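HIAXHD3 (Humicola insolens, PDB 3ZXK) removes arabinofuranose side chains, probably from xylan-type polysaccharides, as an exo-acting family GH43 arabinofuranosidase, a scaffold also used for engineering endo-xylanase activity. Local coordinates at residues F385-R390 against G522-K527; R404-Y409 against A495-N500; D254-T259 against I304-A309. One frame throughout, in Å; residues are numbered along the deposited sequence.

How the contacts relate
Contacts 1 and 2 both belong to the C-terminal concanavalin A-like domain, contact 2 nested in the loop that contact 1 closes; their centres are about 24 Å apart and their nearest atoms about 9 Å. Contact 1 joins two neighbouring strands within one sheet, whereas contact 2 joins the outermost strand of that sheet, 490-497, to the opposite sheet. Contact 3 closes earlier in the chain, on the catalytic propeller side, its centre about 46 Å from contact 1's and about 40 Å from contact 2's. The sugar pocket draws on both domains, and contact 2 comes near it: the R404 side chain is about 9 Å from the bound arabinofuranose, and W502 of the pocket lies just beyond N500.

Contact 1: F385-R390 against G522-K527; sequences FRLDVR and GEVKVK
D388 and K525 face each other as a hydrogen-bonded antiparallel pair. D388 N donates to K525 O at 2.8 Å and K525 N to D388 O at 2.9 Å, nearly straight at 172°. Further along, K527 N reaches R386 O at 2.7 Å, more bent at 143°. These bonds join strands 380-388 and 523-533, inner neighbours in one sheet of the concanavalin A-like beta-sandwich. L387 and V526 sit on the face turned to V512 of the other sheet, where L387 CD2 packs against V524 and V526. On the face of D388 and K525, the D388 carboxylate is well supplied with donors. D388 OD1 takes both R390 N, closing an Asx turn, and R390 NE; OD2 offers its syn lone pair to R390 NH2 at 2.8 Å. A chi1 of 175°, CG anti to the backbone N, carries the carboxylate to R390, whose NE and NH2 hold it side-on in a salt bridge. D388 OD2 stays 4.3 Å from K525 NZ, but a water donates to the first and accepts from the second, 2.7 Å from each. R386 NE and K527 NZ, like charges 4.1 Å apart, share D456 as salt-bridge partner, and K527 NZ also bonds to Q455 O.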
# COMPACT_ATOMS: atom_id res chain seq x y z
N PHE A 385 -9.87 8.57 16.07
CA PHE A 385 -8.88 8.16 17.06
C PHE A 385 -9.34 8.56 18.45
O PHE A 385 -9.81 9.69 18.66
CB PHE A 385 -7.54 8.82 16.77
CG PHE A 385 -6.82 8.28 15.56
CD1 PHE A 385 -5.99 7.16 15.66
CD2 PHE A 385 -6.97 8.91 14.32
CE1 PHE A 385 -5.32 6.69 14.53
CE2 PHE A 385 -6.30 8.45 13.21
CZ PHE A 385 -5.47 7.34 13.31
N ARG A 386 -9.19 7.66 19.41
CA ARG A 386 -9.54 7.91 20.80
C ARG A 386 -8.24 7.89 21.61
O ARG A 386 -7.49 6.91 21.54
CB ARG A 386 -10.53 6.83 21.27
CG ARG A 386 -11.05 7.03 22.67
CD ARG A 386 -11.78 5.80 23.16
NE ARG A 386 -12.34 6.02 24.49
CZ ARG A 386 -13.15 5.16 25.09
NH1 ARG A 386 -13.50 4.03 24.48
NH2 ARG A 386 -13.62 5.43 26.29
N LEU A 387 -7.94 8.99 22.30
CA LEU A 387 -6.64 9.17 22.99
C LEU A 387 -6.77 9.56 24.44
O LEU A 387 -7.76 10.20 24.84
CB LEU A 387 -5.77 10.21 22.28
CG LEU A 387 -5.41 9.90 20.83
CD1 LEU A 387 -6.39 10.58 19.89
CD2 LEU A 387 -3.99 10.36 20.58
N ASP A 388 -5.79 9.14 25.24
CA ASP A 388 -5.56 9.73 26.56
C ASP A 388 -4.26 10.57 26.46
O ASP A 388 -3.18 10.01 26.22
CB ASP A 388 -5.43 8.61 27.59
CG ASP A 388 -5.05 9.08 29.00
OD1 ASP A 388 -4.70 10.28 29.23
OD2 ASP A 388 -5.07 8.21 29.91
N VAL A 389 -4.36 11.88 26.63
CA VAL A 389 -3.20 12.75 26.38
C VAL A 389 -2.64 13.40 27.65
O VAL A 389 -1.87 14.37 27.59
CB VAL A 389 -3.49 13.84 25.31
CG1 VAL A 389 -3.91 13.22 23.98
CG2 VAL A 389 -4.53 14.83 25.81
N ARG A 390 -2.99 12.85 28.81
CA ARG A 390 -2.51 13.39 30.09
C ARG A 390 -0.99 13.41 30.20
O ARG A 390 -0.43 14.27 30.89
CB ARG A 390 -3.13 12.70 31.29
CG ARG A 390 -4.62 12.98 31.43
CD ARG A 390 -5.23 12.10 32.48
NE ARG A 390 -4.95 10.70 32.18
CZ ARG A 390 -5.07 9.70 33.06
NH1 ARG A 390 -5.47 9.96 34.29
NH2 ARG A 390 -4.80 8.45 32.71
N GLY A 522 7.54 13.09 27.02
CA GLY A 522 6.07 13.04 26.94
C GLY A 522 5.55 11.79 26.27
O GLY A 522 6.29 11.07 25.57
N GLU A 523 4.29 11.48 26.53
CA GLU A 523 3.63 10.36 25.86
C GLU A 523 2.12 10.52 25.84
O GLU A 523 1.52 11.23 26.67
CB GLU A 523 4.00 9.01 26.52
CG GLU A 523 3.39 8.78 27.88
CD GLU A 523 3.92 7.50 28.51
OE1 GLU A 523 5.15 7.34 28.63
OE2 GLU A 523 3.13 6.64 28.91
N VAL A 524 1.53 9.87 24.85
CA VAL A 524 0.11 9.73 24.78
C VAL A 524 -0.25 8.27 24.66
O VAL A 524 0.58 7.44 24.28
CB VAL A 524 -0.50 10.56 23.62
CG1 VAL A 524 -0.11 12.04 23.72
CG2 VAL A 524 -0.13 9.98 22.27
N LYS A 525 -1.51 7.95 24.95
CA LYS A 525 -2.00 6.60 24.76
C LYS A 525 -3.09 6.66 23.71
O LYS A 525 -4.07 7.42 23.85
CB LYS A 525 -2.57 6.04 26.09
CG LYS A 525 -3.12 4.61 25.97
CD LYS A 525 -3.44 3.96 27.31
CE LYS A 525 -4.56 4.65 28.06
NZ LYS A 525 -4.83 3.94 29.34
N VAL A 526 -2.95 5.85 22.67
CA VAL A 526 -4.00 5.70 21.68
C VAL A 526 -4.86 4.54 22.12
O VAL A 526 -4.41 3.39 22.14
CB VAL A 526 -3.42 5.47 20.27
CG1 VAL A 526 -4.50 5.68 19.25
CG2 VAL A 526 -2.27 6.44 20.02
N LYS A 527 -6.09 4.83 22.52
CA LYS A 527 -6.96 3.78 23.03
C LYS A 527 -7.64 3.03 21.91
O LYS A 527 -7.89 1.84 22.04
CB LYS A 527 -8.03 4.34 23.95
CG LYS A 527 -7.48 5.09 25.16
CD LYS A 527 -8.66 5.39 26.06
CE LYS A 527 -8.45 6.67 26.84
NZ LYS A 527 -9.75 7.03 27.48
O HOH W 1 -6.52 5.96 30.07

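Contact 2: R404-Y409 against A495-N500; sequences RDRAAY and AFAMTN
F496 slides its ring under A408 and up to the backbone of R406, joining strand 490-497 of one sheet to strand 406-415 of the other across the concanavalin A-like beta-sandwich. A408 CB stands over the ring face, 3.7 Å from the centroid of F496 and 15° off the normal, a CH-pi contact. At the ring edge, F496 CZ lies 3.4 Å from R406 O, a carbonyl that also accepts from Y508 OH. The R406 chain crosses the ring obliquely, its CD 3.8 Å from F496 CZ, and its guanidinium stands nearly perpendicular to the ring. A497 comes next: its O accepts from R406 NH1 at 2.8 Å (155° at the hydrogen). The oxygen lies in the guanidinium plane, yet the donor sits well above the carbonyl plane. A bend at chi3 (-75°) turns the R406 head to this carbonyl, and E474 forms a salt bridge with the same NH1. A leucine in place of R406 would probably leave A497 O without this donor and E474 without its charged mate. Past M498, T499 N lies 3.5 Å above one face of the R406 guanidinium, its own proton going to Y508 OH. T499 OG1 accepts from S501 N. R404, whose NE is bound to T506 O, meets D405 in a salt bridge, and T499 CG2 presses crosswise on the pair, 3.4 Å from R404 NH1 and 3.7 Å from D405 OD1.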
# COMPACT_ATOMS: atom_id res chain seq x y z
N ARG A 404 -0.09 13.15 3.98
CA ARG A 404 0.48 13.05 2.64
C ARG A 404 1.41 14.27 2.50
O ARG A 404 1.71 14.97 3.48
CB ARG A 404 -0.61 13.02 1.56
CG ARG A 404 -0.21 12.26 0.32
CD ARG A 404 -1.15 12.53 -0.85
NE ARG A 404 -0.83 11.72 -2.03
CZ ARG A 404 -0.38 12.20 -3.20
NH1 ARG A 404 -0.10 13.49 -3.37
NH2 ARG A 404 -0.22 11.36 -4.22
N ASP A 405 1.84 14.54 1.27
CA ASP A 405 2.72 15.69 1.00
C ASP A 405 2.04 17.07 1.17
O ASP A 405 2.74 18.06 1.31
CB ASP A 405 3.35 15.59 -0.39
CG ASP A 405 2.32 15.49 -1.51
OD1 ASP A 405 1.23 14.92 -1.29
OD2 ASP A 405 2.63 15.97 -2.61
N ARG A 406 0.71 17.12 1.11
CA ARG A 406 -0.06 18.31 1.55
C ARG A 406 -0.99 17.82 2.64
O ARG A 406 -1.92 17.08 2.37
CB ARG A 406 -0.89 18.91 0.41
CG ARG A 406 -1.45 20.29 0.74
CD ARG A 406 -2.72 20.59 -0.01
NE ARG A 406 -2.41 20.90 -1.40
CZ ARG A 406 -3.32 21.10 -2.35
NH1 ARG A 406 -4.62 21.07 -2.03
NH2 ARG A 406 -2.93 21.36 -3.59
N ALA A 407 -0.72 18.23 3.87
CA ALA A 407 -1.36 17.60 5.04
C ALA A 407 -2.06 18.60 5.97
O ALA A 407 -1.81 19.79 5.93
CB ALA A 407 -0.31 16.81 5.80
N ALA A 408 -2.90 18.09 6.87
CA ALA A 408 -3.57 18.90 7.89
C ALA A 408 -3.87 17.96 9.01
O ALA A 408 -3.96 16.73 8.81
CB ALA A 408 -4.88 19.52 7.36
N TYR A 409 -4.08 18.52 10.20
CA TYR A 409 -4.40 17.71 11.36
C TYR A 409 -5.27 18.43 12.37
O TYR A 409 -5.36 19.66 12.35
CB TYR A 409 -3.15 17.16 12.03
CG TYR A 409 -2.20 18.10 12.76
CD1 TYR A 409 -2.55 18.67 14.01
CD2 TYR A 409 -0.92 18.34 12.27
CE1 TYR A 409 -1.65 19.46 14.73
CE2 TYR A 409 -0.00 19.12 12.98
CZ TYR A 409 -0.39 19.69 14.20
OH TYR A 409 0.48 20.42 14.94
N ALA A 495 -12.49 23.68 5.83
CA ALA A 495 -12.42 22.43 5.07
C ALA A 495 -11.08 22.43 4.35
O ALA A 495 -10.69 23.44 3.75
CB ALA A 495 -13.56 22.33 4.07
N PHE A 496 -10.37 21.32 4.42
CA PHE A 496 -9.02 21.27 3.88
C PHE A 496 -9.03 20.68 2.48
O PHE A 496 -9.51 19.56 2.29
CB PHE A 496 -8.12 20.46 4.83
CG PHE A 496 -6.78 20.09 4.24
CD1 PHE A 496 -5.75 21.03 4.17
CD2 PHE A 496 -6.55 18.80 3.78
CE1 PHE A 496 -4.51 20.67 3.65
CE2 PHE A 496 -5.33 18.45 3.23
CZ PHE A 496 -4.31 19.38 3.17
N ALA A 497 -8.50 21.44 1.52
CA ALA A 497 -8.43 21.02 0.13
C ALA A 497 -7.24 20.07 -0.08
O ALA A 497 -6.10 20.38 0.28
CB ALA A 497 -8.31 22.23 -0.78
N MET A 498 -7.52 18.95 -0.71
CA MET A 498 -6.55 17.86 -0.87
C MET A 498 -5.90 17.87 -2.24
O MET A 498 -6.57 18.15 -3.25
CB MET A 498 -7.22 16.53 -0.63
CG MET A 498 -7.91 16.46 0.72
SD MET A 498 -9.30 15.33 0.72
CE MET A 498 -8.39 13.81 0.50
N THR A 499 -4.60 17.56 -2.30
CA THR A 499 -3.94 17.51 -3.62
C THR A 499 -4.37 16.32 -4.50
O THR A 499 -4.60 15.22 -3.98
CB THR A 499 -2.41 17.56 -3.50
OG1 THR A 499 -1.85 17.69 -4.82
CG2 THR A 499 -1.88 16.32 -2.79
N ASN A 500 -4.45 16.54 -5.82
CA ASN A 500 -4.65 15.45 -6.80
C ASN A 500 -3.36 15.01 -7.49
O ASN A 500 -3.40 14.14 -8.37
CB ASN A 500 -5.66 15.84 -7.89
CG ASN A 500 -7.05 16.01 -7.35
OD1 ASN A 500 -7.52 15.18 -6.54
ND2 ASN A 500 -7.72 17.10 -7.75

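Contact 3: D254-T259 against I304-A309; sequences DAPDGT and IPVRGA
R307 reaches across to D257 with a single nitrogen: NH2 donates to D257 OD2 at 2.9 Å and 176°, a straight salt bridge on exposed ground. The oxygen lies in the guanidinium plane, at its edge, whereas the arginine approaches OD2 on its anti side and somewhat out of the carboxylate plane; the two flat groups are inclined by 34°. A water forms a second link, accepting from D257 N at 3.2 Å and donating to P305 O at 3.1 Å. Beside these polar ties lies a small apolar patch, where V306 CG2 meets P256 CD at 3.8 Å and A255 CB at 4.2 Å. F29 of strand 28-32 touches A255, P256 and V306, so one aromatic side chain backs both segments. The next shell fixes the carboxylate. D257 CG sits between its backbone N and carbonyl carbon (chi1 71°), which brings OD1 back over the chain to accept from T259 N at 3.0 Å, an Asx turn. T259 OG1 also approaches D257 OD1, on the syn lone pair of that oxygen, though so closely that the bond is doubtful, and H261 NE2 is bonded to that hydroxyl. The hold on OD1 probably helps to keep OD2 turned to R307. Behind this, G258 N bonds to A255 O at 2.9 Å, closing a type I turn, and A255 N bonds to T259 O at 2.8 Å, closing the hairpin loop. G258 follows D257 at positive phi, and the hairpin connects strands 250-254 and 260-267 in one blade of the five-bladed beta-propeller of GH43 enzymes.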
# COMPACT_ATOMS: atom_id res chain seq x y z
N ASP A 254 -4.94 -17.10 -12.82
CA ASP A 254 -5.90 -18.14 -13.15
C ASP A 254 -6.72 -18.48 -11.91
O ASP A 254 -6.17 -18.59 -10.81
CB ASP A 254 -5.19 -19.42 -13.64
CG ASP A 254 -4.07 -19.93 -12.69
OD1 ASP A 254 -3.13 -19.16 -12.35
OD2 ASP A 254 -4.08 -21.13 -12.35
N ALA A 255 -8.03 -18.63 -12.08
CA ALA A 255 -8.89 -19.15 -11.01
C ALA A 255 -8.84 -20.68 -11.01
O ALA A 255 -8.35 -21.30 -11.97
CB ALA A 255 -10.31 -18.63 -11.17
N PRO A 256 -9.33 -21.31 -9.93
CA PRO A 256 -9.32 -22.78 -9.92
C PRO A 256 -10.04 -23.43 -11.11
O PRO A 256 -9.67 -24.53 -11.51
CB PRO A 256 -10.01 -23.12 -8.60
CG PRO A 256 -9.70 -21.95 -7.73
CD PRO A 256 -9.80 -20.76 -8.64
N ASP A 257 -11.03 -22.76 -11.69
CA ASP A 257 -11.77 -23.32 -12.84
C ASP A 257 -11.00 -23.18 -14.17
O ASP A 257 -11.49 -23.59 -15.23
CB ASP A 257 -13.20 -22.74 -12.91
CG ASP A 257 -13.24 -21.27 -13.33
OD1 ASP A 257 -12.18 -20.62 -13.42
OD2 ASP A 257 -14.36 -20.76 -13.60
N GLY A 258 -9.78 -22.63 -14.12
CA GLY A 258 -8.95 -22.44 -15.32
C GLY A 258 -9.17 -21.13 -16.08
O GLY A 258 -8.47 -20.85 -17.06
N THR A 259 -10.13 -20.33 -15.64
CA THR A 259 -10.40 -19.06 -16.30
C THR A 259 -9.43 -18.02 -15.77
O THR A 259 -9.12 -17.99 -14.57
CB THR A 259 -11.83 -18.55 -16.05
OG1 THR A 259 -12.05 -18.41 -14.63
CG2 THR A 259 -12.87 -19.49 -16.65
N ILE A 304 -18.73 -13.46 -10.80
CA ILE A 304 -17.79 -13.69 -9.72
C ILE A 304 -16.73 -14.71 -10.20
O ILE A 304 -17.06 -15.71 -10.80
CB ILE A 304 -18.53 -14.12 -8.42
CG1 ILE A 304 -17.61 -13.98 -7.20
CG2 ILE A 304 -19.15 -15.51 -8.57
CD1 ILE A 304 -17.41 -12.55 -6.78
N PRO A 305 -15.44 -14.45 -9.97
CA PRO A 305 -14.43 -15.38 -10.53
C PRO A 305 -14.44 -16.77 -9.92
O PRO A 305 -14.03 -17.73 -10.57
CB PRO A 305 -13.10 -14.65 -10.27
CG PRO A 305 -13.51 -13.18 -10.22
CD PRO A 305 -14.84 -13.18 -9.51
N VAL A 306 -14.89 -16.86 -8.67
CA VAL A 306 -15.01 -18.15 -7.99
C VAL A 306 -16.39 -18.24 -7.38
O VAL A 306 -16.79 -17.34 -6.66
CB VAL A 306 -13.91 -18.35 -6.91
CG1 VAL A 306 -14.14 -19.62 -6.09
CG2 VAL A 306 -12.56 -18.40 -7.58
N ARG A 307 -17.09 -19.35 -7.66
CA ARG A 307 -18.47 -19.57 -7.19
C ARG A 307 -18.43 -20.31 -5.87
O ARG A 307 -17.63 -21.23 -5.71
CB ARG A 307 -19.32 -20.32 -8.24
CG ARG A 307 -19.50 -19.50 -9.53
CD ARG A 307 -19.79 -20.36 -10.76
NE ARG A 307 -18.67 -21.20 -11.15
CZ ARG A 307 -17.62 -20.79 -11.86
NH1 ARG A 307 -17.52 -19.53 -12.28
NH2 ARG A 307 -16.67 -21.67 -12.15
N GLY A 308 -19.28 -19.92 -4.93
CA GLY A 308 -19.35 -20.57 -3.62
C GLY A 308 -18.03 -20.48 -2.87
O GLY A 308 -17.62 -21.43 -2.20
N ALA A 309 -17.34 -19.35 -3.01
CA ALA A 309 -16.05 -19.16 -2.36
C ALA A 309 -16.16 -19.03 -0.86
O ALA A 309 -17.16 -18.52 -0.34
CB ALA A 309 -15.35 -17.92 -2.92
O HOH W 2 -13.00 -20.64 -10.28